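Glucose-6-phosphate 1-dehydrogenase (Mycobacterium avium, PDB 4LGV) probably catalyses the NADP+-dependent oxidation of glucose 6-phosphate to 6-phosphogluconolactone, the entry step of the pentose phosphate pathway. Local coordinates at residues Ile227-Asp232 against Asn254-Val259; Gly460-Glu465 against Gln478-Pro483. One frame throughout, in Å; residues are numbered along the deposited sequence. Where two conformers were deposited one is given.

In the fold
From the N terminus the chain first builds the parallel six-stranded sheet of the nucleotide-binding domain, then enters the mixed nine-stranded sheet through strand 222-230. Interaction 1 follows at once: 21 residues, more than half of them helical, loop back so that helix 246-264 packs on that strand. Interaction 2 comes near the C terminus, where the loop after strand 454-457 meets the tail that follows helix 466-470, across a 12-residue span. The two contacts are in series, neither nested nor crossed, with centres about 13 Å apart. They touch through A230 CB and W462 CZ3, 4.0 Å apart; A230 alternates with M229, so helix and C-terminal segments lie on opposite sides of strand 222-230.

Interaction 1: Ile227-Asp232 against Asn254-Val259; sequences ITMAED and NHLLQV
M229 of the strand reaches both L256 and H255 of helix 246-264. Its CB lies against the forked end of L256, 3.9 Å from CD1 and nearly as close to CD2. CG stands anti to the backbone N (chi1 171°) and the chain runs on extended, which carries the sulfur past the leucine to the imidazole. There M229 SD is 4.0 Å from H255 CD2 and 5.1 Å from the centroid of the H255 ring. It is a Met-aromatic contact made at the edge, in plane, with the two side chains crossing at about a right angle. The M229 side chain also touches F194, whose ring is tilted by about 20° from that of H255. The ND1 of the imidazole is hydrogen-bonded to NE2 of Q198, which helps to fix the ring's rotation. Two residues earlier on the strand, I227 CG2 meets L256 CD2 at 4.2 Å, so L256 sits over two successive inward-facing residues. No hydrogen bond crosses this buried interface. The axes of 227-230 and 254-259 pass 10.3 Å apart, the spacing of helix-on-sheet packing, their N-to-C directions 147° apart: in the C-terminal domain of this dehydrogenase family a helix lies over the mixed sheet, here beside the loop carrying F194, part of the D-H-F-L-G-K sequence that in relatives lines the glucose 6-phosphate site, so the contact probably lies next to that site.

Interaction 2: Gly460-Glu465 against Gln478-Pro483; sequences GSWGPE and QQPWLP
W462 and P480 meet through apolar atoms, and this pairing carries most of the contact. The two side chains come from opposite directions, and the outer corner of the indole's six-membered ring abuts the proline: W462 CH2 is 3.5 Å from P480 CG, and W462 CZ2 is 3.6 Å from P480 CD. The proline arrives obliquely, and its CG and CD lie against the neighbouring ring carbons CH2 and CZ2. W462 points its side chain at the tail from CB onward.

Polar groups add little across the gap. In the given one of two conformers, Q479 bends at chi2 and brings NE2 to the indole edge, 3.5 Å from W462 NE1; the amide and ring planes are 75° apart. This is nitrogen against nitrogen, without a hydrogen bond, and because the side chain has alternative positions the approach is doubtful.

Within the first segment an ST turn shapes the backbone that presents W462. S461 OG accepts from the N of G463 at 3.2 Å, with an N-H...O angle of 153°, and is also hydrogen-bonded to the O of E458. The hydroxyl thus ties together the backbone on both sides of S461.

Around this partly buried contact, W462 also rests on P344 and H345 of the loop before strand 347-354, while P480 lies on V347 and E349 of that strand. Next along the tail, W481 makes cation-pi contacts with R377 of strand 373-379 and R385 of strand 383-392, so the tail crosses successive strands of the mixed sheet.

Interaction 1: Ile227-Asp232 against Asn254-Val259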
ATOM      1  N   ILE A 227     -19.017 -16.851   3.837  1.00 26.80           N
ATOM      2  CA  ILE A 227     -18.722 -18.270   3.776  1.00 28.55           C
ATOM      3  C   ILE A 227     -20.030 -19.052   3.725  1.00 29.14           C
ATOM      4  O   ILE A 227     -20.898 -18.882   4.584  1.00 29.56           O
ATOM      5  CB  ILE A 227     -17.914 -18.693   4.996  1.00 29.52           C
ATOM      6  CG1 ILE A 227     -16.531 -18.044   4.898  1.00 30.84           C
ATOM      7  CG2 ILE A 227     -17.821 -20.198   5.044  1.00 29.80           C
ATOM      8  CD1 ILE A 227     -15.614 -18.315   6.084  1.00 33.76           C
ATOM      9  N   THR A 228     -20.197 -19.840   2.688  1.00 29.25           N
ATOM     10  CA  THR A 228     -21.417 -20.617   2.491  1.00 30.73           C
ATOM     11  C   THR A 228     -21.065 -22.076   2.453  1.00 30.79           C
ATOM     12  O   THR A 228     -20.223 -22.497   1.658  1.00 29.55           O
ATOM     13  CB  THR A 228     -22.101 -20.252   1.169  1.00 32.41           C
ATOM     14  OG1 THR A 228     -22.547 -18.892   1.202  1.00 33.26           O
ATOM     15  CG2 THR A 228     -23.301 -21.160   0.921  1.00 34.16           C
ATOM     16  N   MET A 229     -21.697 -22.860   3.318  1.00 31.59           N
ATOM     17  CA  MET A 229     -21.631 -24.299   3.226  1.00 31.95           C
ATOM     18  C   MET A 229     -23.038 -24.874   3.074  1.00 32.61           C
ATOM     19  O   MET A 229     -23.809 -24.912   4.025  1.00 31.48           O
ATOM     20  CB  MET A 229     -21.006 -24.923   4.448  1.00 34.07           C
ATOM     21  CG  MET A 229     -21.189 -26.434   4.331  1.00 37.06           C
ATOM     22  SD  MET A 229     -20.326 -27.287   5.600  1.00 43.60           S
ATOM     23  CE  MET A 229     -20.625 -28.946   5.025  1.00 40.58           C
ATOM     24  N   ALA A 230     -23.345 -25.361   1.881  1.00 32.12           N
ATOM     25  CA  ALA A 230     -24.668 -25.893   1.583  1.00 32.18           C
ATOM     26  C   ALA A 230     -24.612 -27.373   1.240  1.00 33.22           C
ATOM     27  O   ALA A 230     -23.724 -27.831   0.495  1.00 34.18           O
ATOM     28  CB  ALA A 230     -25.280 -25.112   0.445  1.00 31.77           C
ATOM     29  N   GLU A 231     -25.525 -28.132   1.812  1.00 34.04           N
ATOM     30  CA  GLU A 231     -25.717 -29.539   1.409  1.00 34.92           C
ATOM     31  C   GLU A 231     -27.175 -29.688   0.930  1.00 35.41           C
ATOM     32  O   GLU A 231     -28.077 -29.200   1.575  1.00 35.22           O
ATOM     33  CB  GLU A 231     -25.405 -30.477   2.586  1.00 34.07           C
ATOM     34  CG  GLU A 231     -23.939 -30.452   2.994  1.00 34.69           C
ATOM     35  CD  GLU A 231     -23.634 -31.256   4.237  1.00 35.94           C
ATOM     36  OE1 GLU A 231     -24.331 -31.101   5.253  1.00 39.02           O
ATOM     37  OE2 GLU A 231     -22.724 -32.082   4.197  1.00 35.65           O
ATOM     38  N   ASP A 232     -27.363 -30.343  -0.204  1.00 37.67           N
ATOM     39  CA  ASP A 232     -28.683 -30.487  -0.824  1.00 40.84           C
ATOM     40  C   ASP A 232     -29.341 -31.781  -0.397  1.00 41.88           C
ATOM     41  O   ASP A 232     -29.967 -32.450  -1.200  1.00 43.68           O
ATOM     42  CB  ASP A 232     -28.606 -30.396  -2.368  1.00 42.32           C
ATOM     43  CG  ASP A 232     -27.666 -31.436  -3.012  1.00 42.32           C
ATOM     44  OD1 ASP A 232     -26.901 -32.125  -2.310  1.00 46.02           O
ATOM     45  OD2 ASP A 232     -27.700 -31.569  -4.250  1.00 42.85           O
ATOM     46  N   ASN A 254     -15.388 -26.564  13.993  1.00 27.53           N
ATOM     47  CA  ASN A 254     -14.111 -27.099  13.505  1.00 27.25           C
ATOM     48  C   ASN A 254     -13.942 -26.788  12.010  1.00 26.03           C
ATOM     49  O   ASN A 254     -13.107 -25.983  11.641  1.00 24.16           O
ATOM     50  CB  ASN A 254     -14.018 -28.608  13.790  1.00 28.22           C
ATOM     51  CG  ASN A 254     -12.613 -29.137  13.710  1.00 29.43           C
ATOM     52  OD1 ASN A 254     -11.675 -28.432  14.012  1.00 32.32           O
ATOM     53  ND2 ASN A 254     -12.458 -30.380  13.287  1.00 29.90           N
ATOM     54  N   HIS A 255     -14.761 -27.396  11.159  1.00 25.20           N
ATOM     55  CA  HIS A 255     -14.570 -27.310   9.696  1.00 24.84           C
ATOM     56  C   HIS A 255     -14.508 -25.889   9.151  1.00 24.22           C
ATOM     57  O   HIS A 255     -13.489 -25.484   8.563  1.00 23.40           O
ATOM     58  CB  HIS A 255     -15.676 -28.103   8.992  1.00 25.19           C
ATOM     59  CG  HIS A 255     -15.564 -28.151   7.497  1.00 25.70           C
ATOM     60  ND1 HIS A 255     -14.383 -28.407   6.847  1.00 25.72           N
ATOM     61  CD2 HIS A 255     -16.503 -28.020   6.519  1.00 26.13           C
ATOM     62  CE1 HIS A 255     -14.583 -28.396   5.537  1.00 25.23           C
ATOM     63  NE2 HIS A 255     -15.864 -28.186   5.310  1.00 25.32           N
ATOM     64  N   LEU A 256     -15.578 -25.125   9.339  1.00 23.58           N
ATOM     65  CA  LEU A 256     -15.676 -23.847   8.676  1.00 23.07           C
ATOM     66  C   LEU A 256     -14.750 -22.818   9.291  1.00 23.35           C
ATOM     67  O   LEU A 256     -14.184 -22.006   8.577  1.00 21.53           O
ATOM     68  CB  LEU A 256     -17.118 -23.346   8.634  1.00 23.30           C
ATOM     69  CG  LEU A 256     -18.065 -24.118   7.755  1.00 23.62           C
ATOM     70  CD1 LEU A 256     -19.467 -23.506   7.718  1.00 24.29           C
ATOM     71  CD2 LEU A 256     -17.545 -24.213   6.336  1.00 24.17           C
ATOM     72  N   LEU A 257     -14.606 -22.830  10.615  1.00 24.04           N
ATOM     73  CA  LEU A 257     -13.624 -21.935  11.245  1.00 23.92           C
ATOM     74  C   LEU A 257     -12.200 -22.284  10.837  1.00 23.24           C
ATOM     75  O   LEU A 257     -11.364 -21.405  10.665  1.00 22.90           O
ATOM     76  CB  LEU A 257     -13.779 -21.955  12.758  1.00 24.97           C
ATOM     77  CG  LEU A 257     -15.010 -21.186  13.272  1.00 25.41           C
ATOM     78  CD1 LEU A 257     -15.144 -21.320  14.783  1.00 25.57           C
ATOM     79  CD2 LEU A 257     -14.892 -19.722  12.909  1.00 25.12           C
ATOM     80  N   GLN A 258     -11.924 -23.546  10.608  1.00 23.36           N
ATOM     81  CA  GLN A 258     -10.591 -23.932  10.102  1.00 23.81           C
ATOM     82  C   GLN A 258     -10.385 -23.411   8.669  1.00 21.69           C
ATOM     83  O   GLN A 258      -9.303 -23.014   8.318  1.00 20.42           O
ATOM     84  CB  GLN A 258     -10.411 -25.458  10.150  1.00 25.69           C
ATOM     85  CG  GLN A 258     -10.188 -25.994  11.567  1.00 28.41           C
ATOM     86  CD  GLN A 258      -8.727 -26.072  11.939  1.00 32.62           C
ATOM     87  OE1 GLN A 258      -7.868 -26.397  11.100  1.00 36.80           O
ATOM     88  NE2 GLN A 258      -8.423 -25.792  13.203  1.00 35.57           N
ATOM     89  N   VAL A 259     -11.443 -23.462   7.863  1.00 20.65           N
ATOM     90  CA  VAL A 259     -11.410 -22.939   6.494  1.00 20.23           C
ATOM     91  C   VAL A 259     -11.151 -21.412   6.515  1.00 19.88           C
ATOM     92  O   VAL A 259     -10.285 -20.924   5.804  1.00 18.80           O
ATOM     93  CB  VAL A 259     -12.703 -23.207   5.730  1.00 20.45           C
ATOM     94  CG1 VAL A 259     -12.822 -22.333   4.499  1.00 20.79           C
ATOM     95  CG2 VAL A 259     -12.738 -24.648   5.270  1.00 20.94           C
TER

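Interaction 2: Gly460-Glu465 against Gln478-Pro483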
ATOM      1  N   GLY A 460     -34.958 -27.406   0.114  1.00 52.73           N
ATOM      2  CA  GLY A 460     -34.722 -26.923  -1.234  1.00 53.17           C
ATOM      3  C   GLY A 460     -34.684 -25.410  -1.283  1.00 53.13           C
ATOM      4  O   GLY A 460     -34.374 -24.857  -2.319  1.00 53.01           O
ATOM      5  N   SER A 461     -35.015 -24.733  -0.188  1.00 53.31           N
ATOM      6  CA  SER A 461     -34.872 -23.267  -0.134  1.00 53.84           C
ATOM      7  C   SER A 461     -33.474 -22.917   0.350  1.00 52.07           C
ATOM      8  O   SER A 461     -32.716 -23.810   0.757  1.00 50.80           O
ATOM      9  CB  SER A 461     -35.938 -22.634   0.798  1.00 55.61           C
ATOM     10  OG  SER A 461     -35.627 -22.854   2.164  1.00 54.28           O
ATOM     11  N   TRP A 462     -33.139 -21.622   0.320  1.00 52.43           N
ATOM     12  CA  TRP A 462     -31.837 -21.131   0.837  1.00 50.26           C
ATOM     13  C   TRP A 462     -31.828 -20.969   2.343  1.00 49.82           C
ATOM     14  O   TRP A 462     -30.822 -20.582   2.911  1.00 49.27           O
ATOM     15  CB  TRP A 462     -31.410 -19.799   0.157  1.00 49.59           C
ATOM     16  CG  TRP A 462     -30.645 -20.081  -1.049  1.00 49.04           C
ATOM     17  CD1 TRP A 462     -31.021 -19.861  -2.341  1.00 50.59           C
ATOM     18  CD2 TRP A 462     -29.393 -20.757  -1.098  1.00 47.72           C
ATOM     19  NE1 TRP A 462     -30.044 -20.346  -3.208  1.00 50.09           N
ATOM     20  CE2 TRP A 462     -29.040 -20.894  -2.459  1.00 48.04           C
ATOM     21  CE3 TRP A 462     -28.517 -21.233  -0.117  1.00 46.70           C
ATOM     22  CZ2 TRP A 462     -27.872 -21.481  -2.851  1.00 47.59           C
ATOM     23  CZ3 TRP A 462     -27.353 -21.833  -0.512  1.00 45.39           C
ATOM     24  CH2 TRP A 462     -27.036 -21.946  -1.863  1.00 46.12           C
ATOM     25  N   GLY A 463     -32.945 -21.251   2.991  1.00 51.37           N
ATOM     26  CA  GLY A 463     -33.004 -21.151   4.425  1.00 51.07           C
ATOM     27  C   GLY A 463     -33.961 -20.071   4.882  1.00 52.39           C
ATOM     28  O   GLY A 463     -34.614 -19.427   4.088  1.00 53.29           O
ATOM     29  N   PRO A 464     -34.045 -19.878   6.190  1.00 52.76           N
ATOM     30  CA  PRO A 464     -34.907 -18.848   6.745  1.00 55.40           C
ATOM     31  C   PRO A 464     -34.611 -17.442   6.223  1.00 56.27           C
ATOM     32  O   PRO A 464     -33.437 -17.073   6.043  1.00 56.72           O
ATOM     33  CB  PRO A 464     -34.639 -18.914   8.251  1.00 54.95           C
ATOM     34  CG  PRO A 464     -33.501 -19.840   8.451  1.00 53.19           C
ATOM     35  CD  PRO A 464     -33.128 -20.486   7.164  1.00 51.31           C
ATOM     36  N   GLU A 465     -35.669 -16.659   6.020  1.00 60.19           N
ATOM     37  CA  GLU A 465     -35.564 -15.275   5.550  1.00 61.60           C
ATOM     38  C   GLU A 465     -34.822 -14.373   6.563  1.00 62.21           C
ATOM     39  O   GLU A 465     -34.236 -13.366   6.188  1.00 62.95           O
ATOM     40  CB  GLU A 465     -36.951 -14.710   5.240  1.00 63.33           C
ATOM     41  N   GLN A 478     -24.984 -13.845  -2.272  1.00 39.77           N
ATOM     42  CA  GLN A 478     -24.955 -14.046  -3.718  1.00 40.20           C
ATOM     43  C   GLN A 478     -25.238 -15.521  -4.032  1.00 40.44           C
ATOM     44  O   GLN A 478     -25.087 -16.402  -3.162  1.00 40.37           O
ATOM     45  CB  GLN A 478     -23.570 -13.734  -4.294  1.00 39.04           C
ATOM     46  CG  GLN A 478     -23.007 -12.365  -3.964  1.00 38.57           C
ATOM     47  CD  GLN A 478     -23.743 -11.244  -4.663  1.00 40.00           C
ATOM     48  OE1 GLN A 478     -23.833 -11.245  -5.864  1.00 40.83           O
ATOM     49  NE2 GLN A 478     -24.304 -10.303  -3.896  1.00 41.21           N
ATOM     50  N   GLN A 479     -25.659 -15.777  -5.266  1.00 40.95           N
ATOM     51  CA  GLN A 479     -25.775 -17.162  -5.752  0.50 41.13           C
ATOM     52  C   GLN A 479     -24.384 -17.769  -5.791  1.00 39.10           C
ATOM     53  O   GLN A 479     -23.468 -17.186  -6.365  1.00 38.43           O
ATOM     54  CB  GLN A 479     -26.419 -17.304  -7.143  0.50 43.17           C
ATOM     55  CG  GLN A 479     -27.807 -17.998  -7.171  0.50 45.61           C
ATOM     56  CD  GLN A 479     -27.815 -19.551  -7.054  0.50 45.77           C
ATOM     57  OE1 GLN A 479     -26.850 -20.264  -7.412  0.50 45.06           O
ATOM     58  NE2 GLN A 479     -28.939 -20.071  -6.563  0.50 46.59           N
ATOM     59  N   PRO A 480     -24.220 -18.952  -5.198  1.00 37.56           N
ATOM     60  CA  PRO A 480     -22.907 -19.541  -5.167  1.00 35.84           C
ATOM     61  C   PRO A 480     -22.440 -19.984  -6.514  1.00 35.51           C
ATOM     62  O   PRO A 480     -23.248 -20.343  -7.361  1.00 36.79           O
ATOM     63  CB  PRO A 480     -23.073 -20.771  -4.266  1.00 36.08           C
ATOM     64  CG  PRO A 480     -24.264 -20.486  -3.467  1.00 36.93           C
ATOM     65  CD  PRO A 480     -25.173 -19.756  -4.419  1.00 38.27           C
ATOM     66  N   TRP A 481     -21.122 -19.980  -6.682  1.00 33.59           N
ATOM     67  CA  TRP A 481     -20.508 -20.485  -7.870  1.00 33.84           C
ATOM     68  C   TRP A 481     -20.501 -22.010  -7.904  1.00 34.70           C
ATOM     69  O   TRP A 481     -19.716 -22.640  -7.217  1.00 33.45           O
ATOM     70  CB  TRP A 481     -19.092 -19.935  -7.966  1.00 32.52           C
ATOM     71  CG  TRP A 481     -18.343 -20.446  -9.119  1.00 32.94           C
ATOM     72  CD1 TRP A 481     -18.804 -20.681 -10.363  1.00 34.20           C
ATOM     73  CD2 TRP A 481     -16.960 -20.734  -9.137  1.00 32.64           C
ATOM     74  NE1 TRP A 481     -17.808 -21.111 -11.164  1.00 34.77           N
ATOM     75  CE2 TRP A 481     -16.646 -21.158 -10.438  1.00 33.94           C
ATOM     76  CE3 TRP A 481     -15.943 -20.689  -8.170  1.00 31.58           C
ATOM     77  CZ2 TRP A 481     -15.332 -21.546 -10.814  1.00 34.19           C
ATOM     78  CZ3 TRP A 481     -14.642 -21.063  -8.551  1.00 32.10           C
ATOM     79  CH2 TRP A 481     -14.357 -21.502  -9.853  1.00 33.16           C
ATOM     80  N   LEU A 482     -21.343 -22.584  -8.767  1.00 37.08           N
ATOM     81  CA  LEU A 482     -21.442 -24.045  -8.907  1.00 38.60           C
ATOM     82  C   LEU A 482     -20.523 -24.616  -9.976  1.00 40.22           C
ATOM     83  O   LEU A 482     -20.265 -23.973 -11.000  1.00 40.66           O
ATOM     84  CB  LEU A 482     -22.875 -24.454  -9.211  1.00 40.13           C
ATOM     85  CG  LEU A 482     -23.926 -23.822  -8.277  1.00 39.89           C
ATOM     86  CD1 LEU A 482     -25.345 -24.112  -8.754  1.00 41.30           C
ATOM     87  CD2 LEU A 482     -23.728 -24.286  -6.847  1.00 38.50           C
ATOM     88  N   PRO A 483     -20.103 -25.887  -9.786  1.00 41.67           N
ATOM     89  CA  PRO A 483     -19.401 -26.612 -10.843  1.00 43.81           C
ATOM     90  C   PRO A 483     -20.243 -26.733 -12.085  1.00 47.33           C
ATOM     91  O   PRO A 483     -21.462 -26.776 -11.980  1.00 48.01           O
ATOM     92  CB  PRO A 483     -19.164 -28.004 -10.256  1.00 44.24           C
ATOM     93  CG  PRO A 483     -19.530 -27.940  -8.799  1.00 42.37           C
ATOM     94  CD  PRO A 483     -20.347 -26.706  -8.580  1.00 41.17           C
TER